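Local coordinates for nitroalkane oxidase (PDB 3MKH), which oxidises primary and secondary nitroalkanes to aldehydes or ketones with FAD and molecular oxygen, releasing nitrite and hydrogen peroxide, at residues A[59-68]-A[96-107]; A[270-281]-A[395-406]. One frame throughout, in Å; residues are numbered along the deposited sequence.

Contact 1: A[59-68]-A[96-107]; sequences ILKGQISPAH and IFATGLGLTPIN
Gln-63 makes a direct hydrogen bond from the loop to the helix. Its NE2 donates to Ile-96 O at 3.0 Å, with an N-H...O angle of 153°. The donor sits above the carbonyl plane, not on a lone pair. The chain is extended beyond CG (chi2 171°), which lays the amide alongside the helix, with CD 3.4 Å from Gly-100 CA. The bare CA of Gly-100 lets the amide lie this close. A second polar link runs through water 1, which donates to both Gln-63 O and Gly-100 O at 2.8 Å. Gly-100 O also accepts from Thr-104 OG1 within the helix.

Among the apolar contacts, Ile-59 CG2 meets Ile-96 CG2 at 3.7 Å, the two side chains crossing at about a right angle. Ile-64 CG1 touches Leu-103 CD1 at 3.9 Å, and Leu-118 packs on both residues. Thr-99 turns its methyl CG2 to Gln-63 OE1, 3.5 Å away, while its hydroxyl bonds to Tyr-51 and Asn-173.

Farther along, the edge of the His-68 ring faces Asn-107 O. The arrangement is a loop between helices 48-56 and 75-88 laid over helix 90-109, within the helical N-terminal domain of the acyl-CoA dehydrogenase fold.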
# COMPACT_ATOMS: atom_id res chain seq x y z
N ILE A 59 -13.31 -4.76 -38.12
CA ILE A 59 -12.76 -5.08 -36.79
C ILE A 59 -12.58 -6.59 -36.56
O ILE A 59 -11.59 -7.03 -35.97
CB ILE A 59 -13.58 -4.45 -35.63
CG1 ILE A 59 -13.61 -2.94 -35.78
CG2 ILE A 59 -12.93 -4.75 -34.29
CD1 ILE A 59 -12.22 -2.30 -35.68
N LEU A 60 -13.53 -7.39 -37.03
CA LEU A 60 -13.44 -8.84 -36.84
C LEU A 60 -12.32 -9.44 -37.71
O LEU A 60 -11.60 -10.35 -37.27
CB LEU A 60 -14.79 -9.51 -37.12
CG LEU A 60 -15.74 -9.66 -35.92
CD1 LEU A 60 -15.62 -8.57 -34.91
CD2 LEU A 60 -17.20 -9.90 -36.33
N LYS A 61 -12.17 -8.96 -38.93
CA LYS A 61 -11.05 -9.42 -39.77
C LYS A 61 -9.72 -9.22 -39.05
O LYS A 61 -8.79 -10.03 -39.16
CB LYS A 61 -11.02 -8.67 -41.11
CG LYS A 61 -12.32 -8.75 -41.93
CD LYS A 61 -12.15 -8.04 -43.28
CE LYS A 61 -13.39 -7.24 -43.66
NZ LYS A 61 -13.38 -6.80 -45.09
N GLY A 62 -9.63 -8.12 -38.31
CA GLY A 62 -8.45 -7.78 -37.55
C GLY A 62 -8.19 -8.65 -36.33
O GLY A 62 -7.11 -8.61 -35.75
N GLN A 63 -9.18 -9.46 -35.96
CA GLN A 63 -9.02 -10.38 -34.84
C GLN A 63 -8.58 -11.76 -35.32
O GLN A 63 -8.35 -12.65 -34.51
CB GLN A 63 -10.34 -10.50 -34.06
CG GLN A 63 -10.75 -9.21 -33.40
CD GLN A 63 -12.15 -9.27 -32.83
OE1 GLN A 63 -12.96 -10.13 -33.19
NE2 GLN A 63 -12.45 -8.34 -31.93
N ILE A 64 -8.49 -11.95 -36.63
CA ILE A 64 -8.17 -13.26 -37.18
C ILE A 64 -6.76 -13.23 -37.76
O ILE A 64 -6.36 -12.27 -38.42
CB ILE A 64 -9.21 -13.71 -38.23
CG1 ILE A 64 -10.55 -13.97 -37.53
CG2 ILE A 64 -8.77 -14.98 -38.98
CD1 ILE A 64 -11.72 -14.19 -38.49
N SER A 65 -5.98 -14.26 -37.49
CA SER A 65 -4.59 -14.24 -37.90
C SER A 65 -4.43 -14.31 -39.43
O SER A 65 -5.24 -14.92 -40.11
CB SER A 65 -3.85 -15.37 -37.20
OG SER A 65 -3.57 -16.39 -38.12
N PRO A 66 -3.38 -13.68 -39.97
CA PRO A 66 -3.12 -13.76 -41.41
C PRO A 66 -3.06 -15.19 -41.91
O PRO A 66 -3.42 -15.45 -43.06
CB PRO A 66 -1.74 -13.11 -41.55
CG PRO A 66 -1.72 -12.08 -40.42
CD PRO A 66 -2.42 -12.80 -39.27
N ALA A 67 -2.64 -16.12 -41.05
CA ALA A 67 -2.56 -17.51 -41.46
C ALA A 67 -3.93 -18.08 -41.84
O ALA A 67 -4.01 -19.06 -42.58
CB ALA A 67 -1.89 -18.36 -40.37
N HIS A 68 -5.01 -17.47 -41.34
CA HIS A 68 -6.35 -17.91 -41.71
C HIS A 68 -7.13 -16.94 -42.58
O HIS A 68 -8.36 -16.98 -42.63
CB HIS A 68 -7.14 -18.29 -40.45
CG HIS A 68 -6.46 -19.36 -39.66
ND1 HIS A 68 -5.78 -19.09 -38.49
CD2 HIS A 68 -6.28 -20.67 -39.91
CE1 HIS A 68 -5.23 -20.21 -38.04
NE2 HIS A 68 -5.52 -21.18 -38.88
N ILE A 96 -17.08 -6.48 -28.30
CA ILE A 96 -16.25 -6.65 -29.49
C ILE A 96 -14.99 -7.44 -29.19
O ILE A 96 -14.69 -8.41 -29.88
CB ILE A 96 -15.91 -5.29 -30.12
CG1 ILE A 96 -17.19 -4.60 -30.57
CG2 ILE A 96 -14.97 -5.48 -31.30
CD1 ILE A 96 -17.00 -3.16 -31.00
N PHE A 97 -14.24 -7.04 -28.17
CA PHE A 97 -13.00 -7.75 -27.84
C PHE A 97 -13.25 -9.21 -27.46
O PHE A 97 -12.41 -10.08 -27.72
CB PHE A 97 -12.25 -7.02 -26.71
CG PHE A 97 -11.89 -5.60 -27.05
CD1 PHE A 97 -11.69 -5.23 -28.37
CD2 PHE A 97 -11.75 -4.65 -26.06
CE1 PHE A 97 -11.35 -3.93 -28.70
CE2 PHE A 97 -11.42 -3.34 -26.37
CZ PHE A 97 -11.22 -2.98 -27.70
N ALA A 98 -14.40 -9.48 -26.85
CA ALA A 98 -14.73 -10.85 -26.43
C ALA A 98 -14.87 -11.79 -27.63
O ALA A 98 -14.54 -12.97 -27.54
CB ALA A 98 -16.01 -10.84 -25.60
N THR A 99 -15.34 -11.27 -28.75
CA THR A 99 -15.42 -12.09 -29.97
C THR A 99 -13.98 -12.42 -30.40
O THR A 99 -13.70 -13.51 -30.87
CB THR A 99 -16.16 -11.37 -31.11
OG1 THR A 99 -17.58 -11.42 -30.85
CG2 THR A 99 -15.88 -12.01 -32.48
N GLY A 100 -13.07 -11.48 -30.19
CA GLY A 100 -11.67 -11.72 -30.51
C GLY A 100 -11.08 -12.82 -29.65
O GLY A 100 -10.31 -13.66 -30.12
N LEU A 101 -11.45 -12.84 -28.37
CA LEU A 101 -11.00 -13.90 -27.47
C LEU A 101 -11.56 -15.25 -27.91
O LEU A 101 -10.86 -16.28 -27.88
CB LEU A 101 -11.40 -13.58 -26.02
CG LEU A 101 -11.03 -14.67 -25.00
CD1 LEU A 101 -9.53 -14.91 -24.92
CD2 LEU A 101 -11.59 -14.33 -23.62
N GLY A 102 -12.82 -15.26 -28.33
CA GLY A 102 -13.45 -16.48 -28.81
C GLY A 102 -12.78 -17.04 -30.06
O GLY A 102 -12.74 -18.25 -30.26
N LEU A 103 -12.26 -16.16 -30.91
CA LEU A 103 -11.55 -16.60 -32.12
C LEU A 103 -10.11 -17.04 -31.87
O LEU A 103 -9.51 -17.73 -32.72
CB LEU A 103 -11.57 -15.49 -33.18
CG LEU A 103 -12.97 -15.09 -33.65
CD1 LEU A 103 -12.94 -13.80 -34.49
CD2 LEU A 103 -13.61 -16.24 -34.41
N THR A 104 -9.55 -16.66 -30.73
CA THR A 104 -8.15 -16.91 -30.43
C THR A 104 -7.74 -18.40 -30.45
O THR A 104 -6.73 -18.75 -31.04
CB THR A 104 -7.71 -16.22 -29.11
OG1 THR A 104 -7.90 -14.80 -29.25
CG2 THR A 104 -6.23 -16.51 -28.79
N PRO A 105 -8.54 -19.28 -29.82
CA PRO A 105 -8.16 -20.70 -29.88
C PRO A 105 -8.09 -21.23 -31.30
O PRO A 105 -7.27 -22.09 -31.60
CB PRO A 105 -9.29 -21.40 -29.10
CG PRO A 105 -9.75 -20.34 -28.14
CD PRO A 105 -9.71 -19.07 -28.95
N ILE A 106 -8.95 -20.70 -32.17
CA ILE A 106 -8.94 -21.07 -33.58
C ILE A 106 -7.70 -20.52 -34.31
O ILE A 106 -7.10 -21.23 -35.12
CB ILE A 106 -10.25 -20.66 -34.26
CG1 ILE A 106 -11.42 -21.40 -33.59
CG2 ILE A 106 -10.23 -21.04 -35.74
CD1 ILE A 106 -12.77 -20.92 -34.01
N ASN A 107 -7.31 -19.28 -34.02
CA ASN A 107 -6.04 -18.75 -34.51
C ASN A 107 -4.89 -19.64 -34.07
O ASN A 107 -3.94 -19.86 -34.83
CB ASN A 107 -5.77 -17.34 -33.97
CG ASN A 107 -6.61 -16.28 -34.64
OD1 ASN A 107 -6.90 -15.24 -34.04
ND2 ASN A 107 -7.00 -16.52 -35.87
O HOH W 1 -8.32 -12.45 -31.72

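Contact 2: A[270-281]-A[395-406]; sequences FDGSAVLVGAMG and LPIFDGGNVGIR. With FAD (flavin-adenine dinucleotide), chain E.
Ser-273 OG donates to Asp-399 OD1 at 2.6 Å, on the syn lone pair of the carboxylate. Asp-399 is the inferred proton acceptor of the active site. Its CG is anti to the backbone N (chi1 -152°), which carries the carboxylate to helix 270-281. The edge of the Phe-270 ring faces OD2, with ring and carboxylate planes 79° apart.

Arg-406 comes end-on to Phe-270 O. NH2 (2.9 Å) and NH1 (3.1 Å) both donate to this one oxygen, which lies in the guanidinium plane. Ala-274 CB sits over one guanidinium face. NH2 also makes a salt bridge to Asp-399 OD1 at 2.9 Å, though the hydrogen bond in it is weak. With an alanine in place of Arg-406, Asp-399 OD1 would probably lose its charged mate and Phe-270 O two of its donors.

This is part of the FAD site of the acyl-CoA dehydrogenase fold, where residues 397-401 meet the ribityl chain and a phosphate. Gly-400 N donates to FAD O3', and Gly-401 N donates to O1P at 2.7 Å.

Phe-398 has its ring edge toward FAD C7. Met-280 SD, 3.7 Å from CZ, also lies at that ring's edge, a Met-aromatic contact. Val-277 CG2 approaches CE1 obliquely at 3.8 Å. Leu-395 CD1 reaches Gly-281 CA at 3.6 Å.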
# COMPACT_ATOMS: atom_id res chain seq x y z
N PHE A 270 -5.36 -17.16 -23.10
CA PHE A 270 -5.36 -16.27 -21.94
C PHE A 270 -4.03 -15.55 -21.73
O PHE A 270 -3.98 -14.55 -21.02
CB PHE A 270 -5.78 -16.99 -20.66
CG PHE A 270 -7.23 -17.41 -20.65
CD1 PHE A 270 -8.24 -16.48 -20.82
CD2 PHE A 270 -7.57 -18.73 -20.43
CE1 PHE A 270 -9.58 -16.87 -20.79
CE2 PHE A 270 -8.90 -19.13 -20.40
CZ PHE A 270 -9.91 -18.20 -20.58
N ASP A 271 -2.94 -16.06 -22.32
CA ASP A 271 -1.67 -15.33 -22.29
C ASP A 271 -1.71 -14.06 -23.16
O ASP A 271 -1.24 -13.00 -22.75
CB ASP A 271 -0.50 -16.21 -22.75
CG ASP A 271 -0.14 -17.29 -21.73
OD1 ASP A 271 -0.52 -17.18 -20.54
OD2 ASP A 271 0.55 -18.25 -22.14
N GLY A 272 -2.29 -14.17 -24.35
CA GLY A 272 -2.49 -13.02 -25.21
C GLY A 272 -3.48 -12.04 -24.59
O GLY A 272 -3.26 -10.82 -24.60
N SER A 273 -4.56 -12.56 -24.04
CA SER A 273 -5.59 -11.70 -23.47
C SER A 273 -5.06 -10.93 -22.26
O SER A 273 -5.48 -9.80 -22.00
CB SER A 273 -6.84 -12.51 -23.09
OG SER A 273 -6.55 -13.38 -22.00
N ALA A 274 -4.13 -11.55 -21.53
CA ALA A 274 -3.50 -10.92 -20.37
C ALA A 274 -2.82 -9.59 -20.75
O ALA A 274 -2.89 -8.60 -20.00
CB ALA A 274 -2.47 -11.87 -19.73
N VAL A 275 -2.17 -9.57 -21.90
CA VAL A 275 -1.53 -8.35 -22.40
C VAL A 275 -2.59 -7.28 -22.63
O VAL A 275 -2.41 -6.11 -22.27
CB VAL A 275 -0.74 -8.61 -23.71
CG1 VAL A 275 -0.17 -7.30 -24.29
CG2 VAL A 275 0.39 -9.63 -23.48
N LEU A 276 -3.70 -7.69 -23.22
CA LEU A 276 -4.76 -6.75 -23.60
C LEU A 276 -5.51 -6.24 -22.37
O LEU A 276 -6.01 -5.13 -22.37
CB LEU A 276 -5.71 -7.38 -24.61
CG LEU A 276 -5.35 -7.15 -26.10
CD1 LEU A 276 -3.89 -6.77 -26.34
CD2 LEU A 276 -5.79 -8.30 -26.98
N VAL A 277 -5.58 -7.06 -21.32
CA VAL A 277 -6.10 -6.61 -20.03
C VAL A 277 -5.20 -5.52 -19.44
O VAL A 277 -5.69 -4.56 -18.81
CB VAL A 277 -6.29 -7.78 -19.02
CG1 VAL A 277 -6.54 -7.24 -17.60
CG2 VAL A 277 -7.46 -8.67 -19.47
N GLY A 278 -3.89 -5.65 -19.65
CA GLY A 278 -2.96 -4.59 -19.29
C GLY A 278 -3.41 -3.30 -19.95
O GLY A 278 -3.59 -2.25 -19.31
N ALA A 279 -3.68 -3.39 -21.25
CA ALA A 279 -4.07 -2.22 -22.00
C ALA A 279 -5.43 -1.67 -21.56
O ALA A 279 -5.64 -0.45 -21.58
CB ALA A 279 -4.04 -2.50 -23.50
N MET A 280 -6.35 -2.54 -21.15
CA MET A 280 -7.64 -2.05 -20.60
C MET A 280 -7.40 -1.24 -19.34
O MET A 280 -8.05 -0.21 -19.09
CB MET A 280 -8.58 -3.21 -20.26
CG MET A 280 -8.92 -4.11 -21.43
SD MET A 280 -9.96 -5.49 -20.89
CE MET A 280 -10.36 -6.19 -22.48
N GLY A 281 -6.50 -1.75 -18.51
CA GLY A 281 -6.08 -1.05 -17.31
C GLY A 281 -5.55 0.34 -17.62
O GLY A 281 -5.95 1.33 -16.98
N LEU A 395 -11.14 -5.94 -13.58
CA LEU A 395 -9.90 -6.29 -14.26
C LEU A 395 -9.06 -7.33 -13.51
O LEU A 395 -8.56 -8.27 -14.12
CB LEU A 395 -9.08 -5.04 -14.62
CG LEU A 395 -9.80 -4.06 -15.57
CD1 LEU A 395 -8.86 -2.88 -15.87
CD2 LEU A 395 -10.26 -4.73 -16.88
N PRO A 396 -8.89 -7.16 -12.19
CA PRO A 396 -8.10 -8.16 -11.45
C PRO A 396 -8.80 -9.51 -11.39
O PRO A 396 -8.11 -10.53 -11.37
CB PRO A 396 -8.01 -7.55 -10.04
CG PRO A 396 -8.16 -6.07 -10.27
CD PRO A 396 -9.22 -6.01 -11.34
N ILE A 397 -10.13 -9.52 -11.41
CA ILE A 397 -10.90 -10.73 -11.14
C ILE A 397 -11.33 -11.49 -12.39
O ILE A 397 -11.60 -12.69 -12.32
CB ILE A 397 -12.13 -10.47 -10.23
CG1 ILE A 397 -13.07 -9.42 -10.84
CG2 ILE A 397 -11.69 -10.01 -8.84
CD1 ILE A 397 -14.28 -9.10 -9.93
N PHE A 398 -11.38 -10.82 -13.54
CA PHE A 398 -11.84 -11.50 -14.74
C PHE A 398 -10.64 -11.93 -15.58
O PHE A 398 -9.49 -11.72 -15.17
CB PHE A 398 -12.91 -10.69 -15.52
CG PHE A 398 -12.36 -9.71 -16.54
CD1 PHE A 398 -11.05 -9.23 -16.47
CD2 PHE A 398 -13.18 -9.23 -17.56
CE1 PHE A 398 -10.57 -8.32 -17.40
CE2 PHE A 398 -12.69 -8.31 -18.50
CZ PHE A 398 -11.39 -7.86 -18.42
N ASP A 399 -10.92 -12.57 -16.71
CA ASP A 399 -9.89 -13.09 -17.59
C ASP A 399 -8.85 -13.91 -16.82
O ASP A 399 -7.65 -13.78 -17.07
CB ASP A 399 -9.22 -11.93 -18.33
CG ASP A 399 -8.66 -12.35 -19.68
OD1 ASP A 399 -7.43 -12.25 -19.87
OD2 ASP A 399 -9.47 -12.78 -20.54
N GLY A 400 -9.32 -14.75 -15.90
CA GLY A 400 -8.45 -15.46 -14.99
C GLY A 400 -8.01 -14.55 -13.86
O GLY A 400 -7.12 -13.70 -14.03
N GLY A 401 -8.65 -14.72 -12.71
CA GLY A 401 -8.45 -13.84 -11.56
C GLY A 401 -7.01 -13.83 -11.08
O GLY A 401 -6.32 -14.85 -11.20
N ASN A 402 -6.55 -12.70 -10.53
CA ASN A 402 -5.15 -12.61 -10.10
C ASN A 402 -4.79 -13.59 -8.97
O ASN A 402 -3.69 -14.15 -8.95
CB ASN A 402 -4.78 -11.19 -9.68
CG ASN A 402 -4.82 -10.20 -10.85
OD1 ASN A 402 -4.74 -8.99 -10.65
ND2 ASN A 402 -4.94 -10.72 -12.06
N VAL A 403 -5.71 -13.80 -8.04
CA VAL A 403 -5.37 -14.55 -6.82
C VAL A 403 -5.39 -16.06 -7.04
O VAL A 403 -4.51 -16.78 -6.55
CB VAL A 403 -6.33 -14.18 -5.66
CG1 VAL A 403 -6.01 -14.98 -4.39
CG2 VAL A 403 -6.26 -12.68 -5.39
N GLY A 404 -6.39 -16.53 -7.78
CA GLY A 404 -6.61 -17.95 -7.98
C GLY A 404 -5.93 -18.51 -9.21
O GLY A 404 -5.70 -19.72 -9.30
N ILE A 405 -5.62 -17.65 -10.18
CA ILE A 405 -5.13 -18.13 -11.48
C ILE A 405 -3.80 -17.49 -11.90
O ILE A 405 -2.76 -18.16 -11.93
CB ILE A 405 -6.19 -17.95 -12.58
CG1 ILE A 405 -7.46 -18.72 -12.17
CG2 ILE A 405 -5.64 -18.41 -13.94
CD1 ILE A 405 -8.46 -18.92 -13.29
N ARG A 406 -3.84 -16.20 -12.22
CA ARG A 406 -2.64 -15.52 -12.71
C ARG A 406 -1.42 -15.69 -11.77
O ARG A 406 -0.34 -16.05 -12.23
CB ARG A 406 -2.92 -14.04 -13.04
CG ARG A 406 -4.06 -13.81 -14.05
CD ARG A 406 -4.01 -14.73 -15.27
NE ARG A 406 -4.79 -14.17 -16.38
CZ ARG A 406 -4.52 -14.35 -17.67
NH1 ARG A 406 -3.48 -15.11 -18.05
NH2 ARG A 406 -5.28 -13.77 -18.59
PA FAD E . -12.67 -18.90 -9.41
O1A FAD E . -12.53 -20.34 -9.63
O2A FAD E . -14.00 -18.30 -9.43
O5B FAD E . -11.95 -18.53 -8.02
C5B FAD E . -12.49 -17.54 -7.16
C4B FAD E . -11.52 -17.11 -6.04
O4B FAD E . -11.25 -18.24 -5.20
C3B FAD E . -10.16 -16.70 -6.61
O3B FAD E . -10.16 -15.30 -6.89
C2B FAD E . -9.22 -17.00 -5.46
O2B FAD E . -9.19 -15.90 -4.56
C1B FAD E . -9.86 -18.21 -4.78
N9A FAD E . -9.16 -19.44 -5.25
C8A FAD E . -9.70 -20.44 -5.92
N7A FAD E . -8.78 -21.37 -6.17
C5A FAD E . -7.64 -20.94 -5.65
C6A FAD E . -6.36 -21.47 -5.59
N6A FAD E . -6.08 -22.65 -6.15
N1A FAD E . -5.40 -20.78 -4.97
C2A FAD E . -5.66 -19.61 -4.42
N3A FAD E . -6.87 -19.08 -4.45
C4A FAD E . -7.88 -19.72 -5.06
N1 FAD E . -15.10 -16.40 -18.83
C2 FAD E . -14.98 -17.08 -20.03
O2 FAD E . -14.86 -18.30 -20.02
N3 FAD E . -14.99 -16.39 -21.24
C4 FAD E . -15.13 -15.00 -21.26
O4 FAD E . -15.14 -14.40 -22.33
C4X FAD E . -15.25 -14.32 -20.05
N5 FAD E . -15.38 -12.93 -20.03
C5X FAD E . -15.84 -12.30 -18.87
C6 FAD E . -16.30 -10.99 -18.89
C7 FAD E . -16.76 -10.39 -17.73
C7M FAD E . -17.28 -8.96 -17.74
C8 FAD E . -16.74 -11.10 -16.53
C8M FAD E . -17.24 -10.45 -15.24
C9 FAD E . -16.27 -12.40 -16.51
C9A FAD E . -15.82 -13.01 -17.67
N10 FAD E . -15.35 -14.32 -17.65
C10 FAD E . -15.23 -15.01 -18.85
C1' FAD E . -14.96 -14.97 -16.38
C2' FAD E . -13.51 -14.66 -16.02
O2' FAD E . -12.64 -15.19 -17.01
C3' FAD E . -13.11 -15.18 -14.63
O3' FAD E . -11.83 -14.65 -14.31
C4' FAD E . -13.03 -16.71 -14.54
O4' FAD E . -14.33 -17.26 -14.37
C5' FAD E . -12.15 -17.14 -13.36
O5' FAD E . -12.60 -16.54 -12.14
P FAD E . -11.69 -16.59 -10.83
O1P FAD E . -10.32 -16.24 -11.21
O2P FAD E . -12.35 -15.82 -9.77
O3P FAD E . -11.72 -18.17 -10.49

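Overall arrangement
Contacts 1 and 2 follow each other along the chain and belong to the N-terminal and C-terminal domains of the acyl-CoA dehydrogenase fold. Their centres are about 18 Å apart, yet they touch. Helix 96-107 faces loop 59-68 with Thr-99 and Leu-103, while Phe-97 and Leu-101 point away from it, toward contact 2. Leu-101 CD2 lies 4.0 Å from Asp-399 OD2, and Phe-97 CD2 is 4.1 Å from Met-280 CE. The loop of contact 1 therefore packs on a helix that also borders the inferred proton acceptor. Leu-101 touches FAD, while segment 395-406 hydrogen-bonds it directly. Leu-132, Ser-135 and Ala-141 add further bonds to FAD, as do Arg-301, Ala-373 and Ile-376 of the second subunit.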